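Local coordinates for BMC domain protein (Clostridiales bacterium 1_7_47FAA, PDB 4OLO), which forms part of the shell of a glycyl-radical propanediol type bacterial microcompartment and probably binds an iron-sulfur cluster used in electron transport, at residues Ala32-Leu37 with Gly78-Val83; Gly36-Arg41 with Ala85-Ile90; Val58-Ile63 with Leu74-Asp79. All coordinates share one frame; numbering follows the deposited sequence.

In the fold
Contacts 1 and 2 join the same elements, strand 34-39 and helix 80-95, with centres about 11 Å apart. Contact 2 is the core one, its centre about 3 Å from that of the chain, and is held by apolar side chains and a thioether. Contact 1, its centre about 9 Å from that point, is partly buried with exposed residues, lies where the helix begins and mixes polar groups with apolar packing. Contact 3, also partly buried and intermediate in depth at about 6 Å, differs in kind: it pairs strands 58-63 and 73-78 through backbone bonds and buries apolar groups mainly on the helix-covered face. Strand 73-78 links all three, neighbouring strand 34-39 and running into helix 80-95.

Contact 1: Ala32-Leu37 with Gly78-Val83; sequences ADAIGL and GDTASV
Val83 places CG1 anti to its own backbone N (chi1 168°), which sends this methyl against the strand backbone at Gly36, 3.5 Å from Gly36 N, while Val83 CG2 turns to the methyl of Ala34 at 4.2 Å from Ala34 CB. At the other end of the contact, Asp33 swings its carboxylate away from its backbone N (chi1 -159°) and over the start of the helix. Asp33 OD1 comes 3.1 Å from Thr80 OG1, the two side chains crossing at about a right angle. Between these ends, Asp33 and Ala34 both stand opposite Gly78, which is a classic beta bulge in the antiparallel pairing of strands 34-39 and 73-78. Ala34 N donates to Gly78 O at 2.7 Å, and Gly78 N returns a longer bond of 3.3 Å to Ala34 O. Next in the chain, Asp79 is the N-cap of helix 80-95: Asp79 OD2 receives Ser82 N at 3.1 Å from above the carboxylate plane, and Ser82 OG donates to Asp79 OD1. Beyond the two segments, Val83 also packs on Ile5 and Val58, and Thr80 on Lys7.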
loop_
_atom_site.group_PDB
_atom_site.type_symbol
_atom_site.label_atom_id
_atom_site.label_comp_id
_atom_site.label_asym_id
_atom_site.label_seq_id
_atom_site.Cartn_x
_atom_site.Cartn_y
_atom_site.Cartn_z
ATOM N N ALA B 32 -21.820 6.667 23.170
ATOM C CA ALA B 32 -21.549 5.238 23.333
ATOM C C ALA B 32 -20.875 4.878 24.661
ATOM O O ALA B 32 -19.873 5.472 25.056
ATOM C CB ALA B 32 -20.718 4.701 22.168
ATOM N N ASP B 33 -21.462 3.884 25.331
ATOM C CA ASP B 33 -21.031 3.253 26.571
ATOM C C ASP B 33 -19.812 2.364 26.215
ATOM O O ASP B 33 -18.870 2.270 26.991
ATOM C CB ASP B 33 -22.204 2.391 27.057
ATOM C CG ASP B 33 -22.230 2.021 28.513
ATOM O OD1 ASP B 33 -21.514 1.067 28.893
ATOM O OD2 ASP B 33 -23.060 2.599 29.255
ATOM N N ALA B 34 -19.843 1.722 25.035
ATOM C CA ALA B 34 -18.778 0.856 24.542
ATOM C C ALA B 34 -18.593 0.981 23.021
ATOM O O ALA B 34 -19.512 1.398 22.317
ATOM C CB ALA B 34 -19.051 -0.591 24.923
ATOM N N ILE B 35 -17.390 0.639 22.534
ATOM C CA ILE B 35 -17.037 0.620 21.117
ATOM C C ILE B 35 -16.417 -0.721 20.858
ATOM O O ILE B 35 -15.394 -1.031 21.466
ATOM C CB ILE B 35 -16.063 1.760 20.639
ATOM C CG1 ILE B 35 -16.589 3.168 20.955
ATOM C CG2 ILE B 35 -15.772 1.639 19.134
ATOM C CD1 ILE B 35 -15.616 4.274 20.599
ATOM N N GLY B 36 -17.037 -1.497 19.968
ATOM C CA GLY B 36 -16.510 -2.773 19.483
ATOM C C GLY B 36 -15.771 -2.511 18.175
ATOM O O GLY B 36 -16.296 -1.835 17.279
ATOM N N LEU B 37 -14.536 -2.988 18.066
ATOM C CA LEU B 37 -13.719 -2.766 16.860
ATOM C C LEU B 37 -13.357 -4.079 16.197
ATOM O O LEU B 37 -12.995 -5.021 16.886
ATOM C CB LEU B 37 -12.425 -1.979 17.188
ATOM C CG LEU B 37 -12.568 -0.559 17.761
ATOM C CD1 LEU B 37 -11.251 -0.071 18.289
ATOM C CD2 LEU B 37 -13.163 0.428 16.738
ATOM N N GLY B 78 -22.582 1.296 21.225
ATOM C CA GLY B 78 -23.746 1.047 22.064
ATOM C C GLY B 78 -23.375 0.734 23.499
ATOM O O GLY B 78 -22.244 0.982 23.936
ATOM N N ASP B 79 -24.323 0.145 24.237
ATOM C CA ASP B 79 -24.083 -0.262 25.620
ATOM C C ASP B 79 -23.217 -1.494 25.545
ATOM O O ASP B 79 -23.265 -2.178 24.532
ATOM C CB ASP B 79 -25.415 -0.548 26.351
ATOM C CG ASP B 79 -26.259 -1.637 25.706
ATOM O OD1 ASP B 79 -26.913 -1.351 24.681
ATOM O OD2 ASP B 79 -26.261 -2.776 26.227
ATOM N N THR B 80 -22.410 -1.765 26.583
ATOM C CA THR B 80 -21.492 -2.908 26.661
ATOM C C THR B 80 -22.144 -4.236 26.283
ATOM O O THR B 80 -21.599 -4.954 25.444
ATOM C CB THR B 80 -20.825 -2.982 28.053
ATOM O OG1 THR B 80 -20.236 -1.716 28.347
ATOM C CG2 THR B 80 -19.760 -4.084 28.142
ATOM N N ALA B 81 -23.293 -4.552 26.891
ATOM C CA ALA B 81 -24.001 -5.810 26.676
ATOM C C ALA B 81 -24.344 -6.048 25.213
ATOM O O ALA B 81 -24.050 -7.128 24.705
ATOM C CB ALA B 81 -25.240 -5.886 27.560
ATOM N N SER B 82 -24.877 -5.016 24.522
ATOM C CA SER B 82 -25.257 -5.054 23.097
ATOM C C SER B 82 -24.043 -5.173 22.213
ATOM O O SER B 82 -24.066 -5.951 21.248
ATOM C CB SER B 82 -26.059 -3.818 22.718
ATOM O OG SER B 82 -27.280 -3.748 23.451
ATOM N N VAL B 83 -22.971 -4.411 22.535
ATOM C CA VAL B 83 -21.722 -4.436 21.783
ATOM C C VAL B 83 -21.068 -5.847 21.895
ATOM O O VAL B 83 -20.741 -6.446 20.872
ATOM C CB VAL B 83 -20.773 -3.267 22.184
ATOM C CG1 VAL B 83 -19.362 -3.478 21.615
ATOM C CG2 VAL B 83 -21.345 -1.936 21.722
#

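Contact 2: Gly36-Arg41 with Ala85-Ile90; sequences GLIQGR and AAMDEI
Met87 and Ile38 slide past each other in opposite directions, the methionine reaching from helix 80-95 and the isoleucine from strand 34-39. The CB of Met87 does not aim straight at the strand; the bends at chi2 (-68°) and chi3 (-81°) fold the chain so that its sulfur and terminal methyl turn in against it. Met87 SD then lies 3.7 Å from Ile38 CD1 and 3.8 Å from Gly36 CA, touching both the side chain of Ile38 and the main chain of Gly36. Since Gly36 carries no side chain, the thioether rests directly on its backbone. One step further along, Met87 CE reaches the backbone of Leu37, 3.5 Å from Leu37 O and 3.9 Å from Leu37 N, whereas the Leu37 side chain points away from the helix. Ile38 CG1 runs alongside the end of the methionine, 4.0 Å from Met87 CE, and carries its methyl on to a second partner. There the approach changes: Ile38 and Ile90 reach toward each other tip to tip, with Ile38 CD1 and Ile90 CD1 3.8 Å apart. The contact is thus apolar between its side chains; strand and helix run nearly alike (23°), their axes 9.4 Å apart, and Ile38, Met87 and Ile90 meet between them. This is packing of a helix on the sheet of the BMC fold. Tyr3 of strand 2-7, outermost in this chain's sheet, touches all three side chains, Ile38 also packs on Leu74 of the adjacent strand 73-78, and Ile90 continues onto Ala48, Val51 and Ala52 of helix 42-53, the second helix on this face of the sheet.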
loop_
_atom_site.group_PDB
_atom_site.type_symbol
_atom_site.label_atom_id
_atom_site.label_comp_id
_atom_site.label_asym_id
_atom_site.label_seq_id
_atom_site.Cartn_x
_atom_site.Cartn_y
_atom_site.Cartn_z
ATOM N N GLY B 36 -17.037 -1.497 19.968
ATOM C CA GLY B 36 -16.510 -2.773 19.483
ATOM C C GLY B 36 -15.771 -2.511 18.175
ATOM O O GLY B 36 -16.296 -1.835 17.279
ATOM N N LEU B 37 -14.536 -2.988 18.066
ATOM C CA LEU B 37 -13.719 -2.766 16.860
ATOM C C LEU B 37 -13.357 -4.079 16.197
ATOM O O LEU B 37 -12.995 -5.021 16.886
ATOM C CB LEU B 37 -12.425 -1.979 17.188
ATOM C CG LEU B 37 -12.568 -0.559 17.761
ATOM C CD1 LEU B 37 -11.251 -0.071 18.289
ATOM C CD2 LEU B 37 -13.163 0.428 16.738
ATOM N N ILE B 38 -13.504 -4.152 14.874
ATOM C CA ILE B 38 -13.191 -5.350 14.101
ATOM C C ILE B 38 -12.396 -4.922 12.884
ATOM O O ILE B 38 -12.821 -4.029 12.145
ATOM C CB ILE B 38 -14.396 -6.303 13.742
ATOM C CG1 ILE B 38 -15.328 -6.606 14.933
ATOM C CG2 ILE B 38 -13.911 -7.629 13.172
ATOM C CD1 ILE B 38 -16.611 -5.906 14.820
ATOM N N GLN B 39 -11.215 -5.524 12.708
ATOM C CA GLN B 39 -10.337 -5.246 11.577
ATOM C C GLN B 39 -10.066 -6.543 10.835
ATOM O O GLN B 39 -9.749 -7.559 11.453
ATOM C CB GLN B 39 -9.018 -4.609 12.031
ATOM C CG GLN B 39 -8.240 -3.946 10.890
ATOM C CD GLN B 39 -6.998 -3.202 11.354
ATOM O OE1 GLN B 39 -7.021 -2.366 12.256
ATOM N NE2 GLN B 39 -5.881 -3.467 10.722
ATOM N N GLY B 40 -10.180 -6.485 9.522
ATOM C CA GLY B 40 -9.923 -7.615 8.649
ATOM C C GLY B 40 -9.891 -7.193 7.201
ATOM O O GLY B 40 -9.800 -6.002 6.897
ATOM N N ARG B 41 -9.964 -8.177 6.295
ATOM C CA ARG B 41 -10.044 -7.954 4.869
ATOM C C ARG B 41 -11.430 -7.381 4.579
ATOM O O ARG B 41 -12.384 -7.653 5.338
ATOM C CB ARG B 41 -9.800 -9.264 4.134
ATOM C CG ARG B 41 -8.322 -9.673 4.149
ATOM C CD ARG B 41 -8.030 -10.994 3.464
ATOM N NE ARG B 41 -8.928 -12.075 3.894
ATOM C CZ ARG B 41 -8.681 -12.940 4.876
ATOM N NH1 ARG B 41 -7.552 -12.863 5.572
ATOM N NH2 ARG B 41 -9.565 -13.885 5.172
ATOM N N ALA B 85 -22.553 -8.716 22.678
ATOM C CA ALA B 85 -23.445 -9.679 22.013
ATOM C C ALA B 85 -23.255 -9.640 20.492
ATOM O O ALA B 85 -23.230 -10.714 19.873
ATOM C CB ALA B 85 -24.894 -9.402 22.372
ATOM N N ALA B 86 -23.114 -8.408 19.896
ATOM C CA ALA B 86 -22.915 -8.235 18.464
ATOM C C ALA B 86 -21.538 -8.803 18.058
ATOM O O ALA B 86 -21.457 -9.504 17.049
ATOM C CB ALA B 86 -23.056 -6.770 18.068
ATOM N N MET B 87 -20.473 -8.543 18.862
ATOM C CA MET B 87 -19.103 -9.047 18.640
ATOM C C MET B 87 -19.114 -10.584 18.631
ATOM O O MET B 87 -18.523 -11.186 17.727
ATOM C CB MET B 87 -18.137 -8.574 19.738
ATOM C CG MET B 87 -17.968 -7.075 19.859
ATOM S SD MET B 87 -17.133 -6.340 18.467
ATOM C CE MET B 87 -15.347 -6.712 18.924
ATOM N N ASP B 88 -19.786 -11.211 19.627
ATOM C CA ASP B 88 -19.918 -12.672 19.737
ATOM C C ASP B 88 -20.589 -13.257 18.491
ATOM O O ASP B 88 -20.136 -14.275 17.985
ATOM C CB ASP B 88 -20.750 -13.080 20.975
ATOM C CG ASP B 88 -20.126 -12.850 22.351
ATOM O OD1 ASP B 88 -18.969 -12.343 22.415
ATOM O OD2 ASP B 88 -20.821 -13.106 23.370
ATOM N N GLU B 89 -21.661 -12.621 18.014
ATOM C CA GLU B 89 -22.395 -13.046 16.825
ATOM C C GLU B 89 -21.536 -13.011 15.577
ATOM O O GLU B 89 -21.569 -13.961 14.789
ATOM C CB GLU B 89 -23.644 -12.192 16.612
ATOM C CG GLU B 89 -24.944 -12.967 16.728
ATOM C CD GLU B 89 -25.027 -14.302 15.992
ATOM O OE1 GLU B 89 -25.088 -14.294 14.740
ATOM O OE2 GLU B 89 -25.028 -15.354 16.676
ATOM N N ILE B 90 -20.756 -11.914 15.404
ATOM C CA ILE B 90 -19.844 -11.711 14.274
ATOM C C ILE B 90 -18.792 -12.822 14.254
ATOM O O ILE B 90 -18.575 -13.434 13.208
ATOM C CB ILE B 90 -19.214 -10.298 14.284
ATOM C CG1 ILE B 90 -20.272 -9.212 13.989
ATOM C CG2 ILE B 90 -18.064 -10.223 13.290
ATOM C CD1 ILE B 90 -19.923 -7.831 14.489
#

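Contact 3: Val58-Ile63 with Leu74-Asp79; sequences VTVEDI and LAIFGD
Phe77 crosses Thr59 and then Glu61 on the neighbouring strand, and it can be followed outward atom by atom. Phe77 CB sits 3.4 Å from Thr59 OG1, the two side chains meeting at about a right angle. Next, Phe77 CD1 passes 3.8 Å from Thr59 O, which lies in the ring plane at its edge. Further out along the ring, Phe77 CE1 meets Glu61 CG at 3.4 Å; the bend at chi2 of Glu61 (-63°) carries its carboxylate off, its plane 67° from that of the ring. The other ring atoms CD2 and CE2 meet Ala32, in the loop before strand 34-39, and Ile35 on that strand. The backbones form a beta hairpin of strands 58-63 and 73-78, with Thr59-Phe77 and Glu61-Ala75 as antiparallel hydrogen-bonded pairs and Val60-Ile76 as a non-hydrogen-bonded one. Thr59 N donates to Phe77 O at 2.8 Å, and Phe77 N returns an equal bond to Thr59 O. On the opposite face of the sheet from Phe77, Val60 CG1 packs between two side chains, 3.6 Å from Leu74 CD1 and 3.7 Å from Ile76 CD1, where helix 42-53 covers them with Ala49 and Ala52. Ile63 packs on Met42 of the second subunit.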
loop_
_atom_site.group_PDB
_atom_site.type_symbol
_atom_site.label_atom_id
_atom_site.label_comp_id
_atom_site.label_asym_id
_atom_site.label_seq_id
_atom_site.Cartn_x
_atom_site.Cartn_y
_atom_site.Cartn_z
ATOM N N VAL B 58 -27.023 -1.623 18.818
ATOM C CA VAL B 58 -25.783 -1.122 18.243
ATOM C C VAL B 58 -25.963 -0.266 16.984
ATOM O O VAL B 58 -26.883 -0.486 16.183
ATOM C CB VAL B 58 -24.681 -2.226 18.050
ATOM C CG1 VAL B 58 -24.386 -2.963 19.354
ATOM C CG2 VAL B 58 -25.020 -3.216 16.936
ATOM N N THR B 59 -25.022 0.671 16.803
ATOM C CA THR B 59 -24.812 1.491 15.623
ATOM C C THR B 59 -23.499 1.031 15.002
ATOM O O THR B 59 -22.553 0.724 15.710
ATOM C CB THR B 59 -24.962 2.996 15.847
ATOM O OG1 THR B 59 -24.342 3.481 17.024
ATOM C CG2 THR B 59 -26.393 3.427 15.760
ATOM N N VAL B 60 -23.483 0.910 13.685
ATOM C CA VAL B 60 -22.357 0.427 12.900
ATOM C C VAL B 60 -21.749 1.586 12.087
ATOM O O VAL B 60 -22.478 2.338 11.431
ATOM C CB VAL B 60 -22.863 -0.712 11.959
ATOM C CG1 VAL B 60 -21.717 -1.342 11.183
ATOM C CG2 VAL B 60 -23.620 -1.766 12.737
ATOM N N GLU B 61 -20.423 1.702 12.112
ATOM C CA GLU B 61 -19.658 2.666 11.314
ATOM C C GLU B 61 -18.515 1.981 10.600
ATOM O O GLU B 61 -17.743 1.236 11.221
ATOM C CB GLU B 61 -19.093 3.823 12.164
ATOM C CG GLU B 61 -20.138 4.695 12.842
ATOM C CD GLU B 61 -21.088 5.481 11.960
ATOM O OE1 GLU B 61 -20.759 5.720 10.774
ATOM O OE2 GLU B 61 -22.160 5.877 12.474
ATOM N N ASP B 62 -18.406 2.234 9.289
ATOM C CA ASP B 62 -17.282 1.752 8.476
ATOM C C ASP B 62 -16.233 2.847 8.526
ATOM O O ASP B 62 -16.500 3.985 8.164
ATOM C CB ASP B 62 -17.698 1.425 7.023
ATOM C CG ASP B 62 -18.412 2.539 6.292
ATOM O OD1 ASP B 62 -19.389 3.089 6.856
ATOM O OD2 ASP B 62 -18.011 2.849 5.147
ATOM N N ILE B 63 -15.096 2.541 9.095
ATOM C CA ILE B 63 -14.009 3.515 9.241
ATOM C C ILE B 63 -13.180 3.518 7.938
ATOM O O ILE B 63 -12.621 2.482 7.554
ATOM C CB ILE B 63 -13.193 3.250 10.561
ATOM C CG1 ILE B 63 -14.109 3.092 11.817
ATOM C CG2 ILE B 63 -12.083 4.274 10.793
ATOM C CD1 ILE B 63 -15.241 4.155 12.050
ATOM N N LEU B 74 -14.119 -1.622 11.190
ATOM C CA LEU B 74 -15.546 -1.612 11.484
ATOM C C LEU B 74 -15.706 -1.282 12.990
ATOM O O LEU B 74 -15.075 -1.923 13.839
ATOM C CB LEU B 74 -16.202 -2.965 11.115
ATOM C CG LEU B 74 -17.711 -3.059 11.299
ATOM C CD1 LEU B 74 -18.448 -2.325 10.180
ATOM C CD2 LEU B 74 -18.174 -4.511 11.399
ATOM N N ALA B 75 -16.465 -0.218 13.287
ATOM C CA ALA B 75 -16.733 0.238 14.650
ATOM C C ALA B 75 -18.219 0.060 14.954
ATOM O O ALA B 75 -19.070 0.388 14.120
ATOM C CB ALA B 75 -16.319 1.681 14.822
ATOM N N ILE B 76 -18.514 -0.534 16.119
ATOM C CA ILE B 76 -19.845 -0.877 16.640
ATOM C C ILE B 76 -20.009 -0.075 17.943
ATOM O O ILE B 76 -19.206 -0.229 18.865
ATOM C CB ILE B 76 -19.893 -2.434 16.902
ATOM C CG1 ILE B 76 -19.816 -3.301 15.641
ATOM C CG2 ILE B 76 -21.001 -2.884 17.796
ATOM C CD1 ILE B 76 -20.392 -2.679 14.402
ATOM N N PHE B 77 -21.038 0.746 18.027
ATOM C CA PHE B 77 -21.292 1.600 19.190
ATOM C C PHE B 77 -22.599 1.226 19.901
ATOM O O PHE B 77 -23.612 0.968 19.249
ATOM C CB PHE B 77 -21.420 3.073 18.733
ATOM C CG PHE B 77 -20.232 3.654 18.015
ATOM C CD1 PHE B 77 -20.053 3.445 16.647
ATOM C CD2 PHE B 77 -19.312 4.455 18.693
ATOM C CE1 PHE B 77 -18.955 3.990 15.980
ATOM C CE2 PHE B 77 -18.209 5.015 18.019
ATOM C CZ PHE B 77 -18.040 4.776 16.666
ATOM N N GLY B 78 -22.582 1.296 21.225
ATOM C CA GLY B 78 -23.746 1.047 22.064
ATOM C C GLY B 78 -23.375 0.734 23.499
ATOM O O GLY B 78 -22.244 0.982 23.936
ATOM N N ASP B 79 -24.323 0.145 24.237
ATOM C CA ASP B 79 -24.083 -0.262 25.620
ATOM C C ASP B 79 -23.217 -1.494 25.545
ATOM O O ASP B 79 -23.265 -2.178 24.532
ATOM C CB ASP B 79 -25.415 -0.548 26.351
ATOM C CG ASP B 79 -26.259 -1.637 25.706
ATOM O OD1 ASP B 79 -26.913 -1.351 24.681
ATOM O OD2 ASP B 79 -26.261 -2.776 26.227
#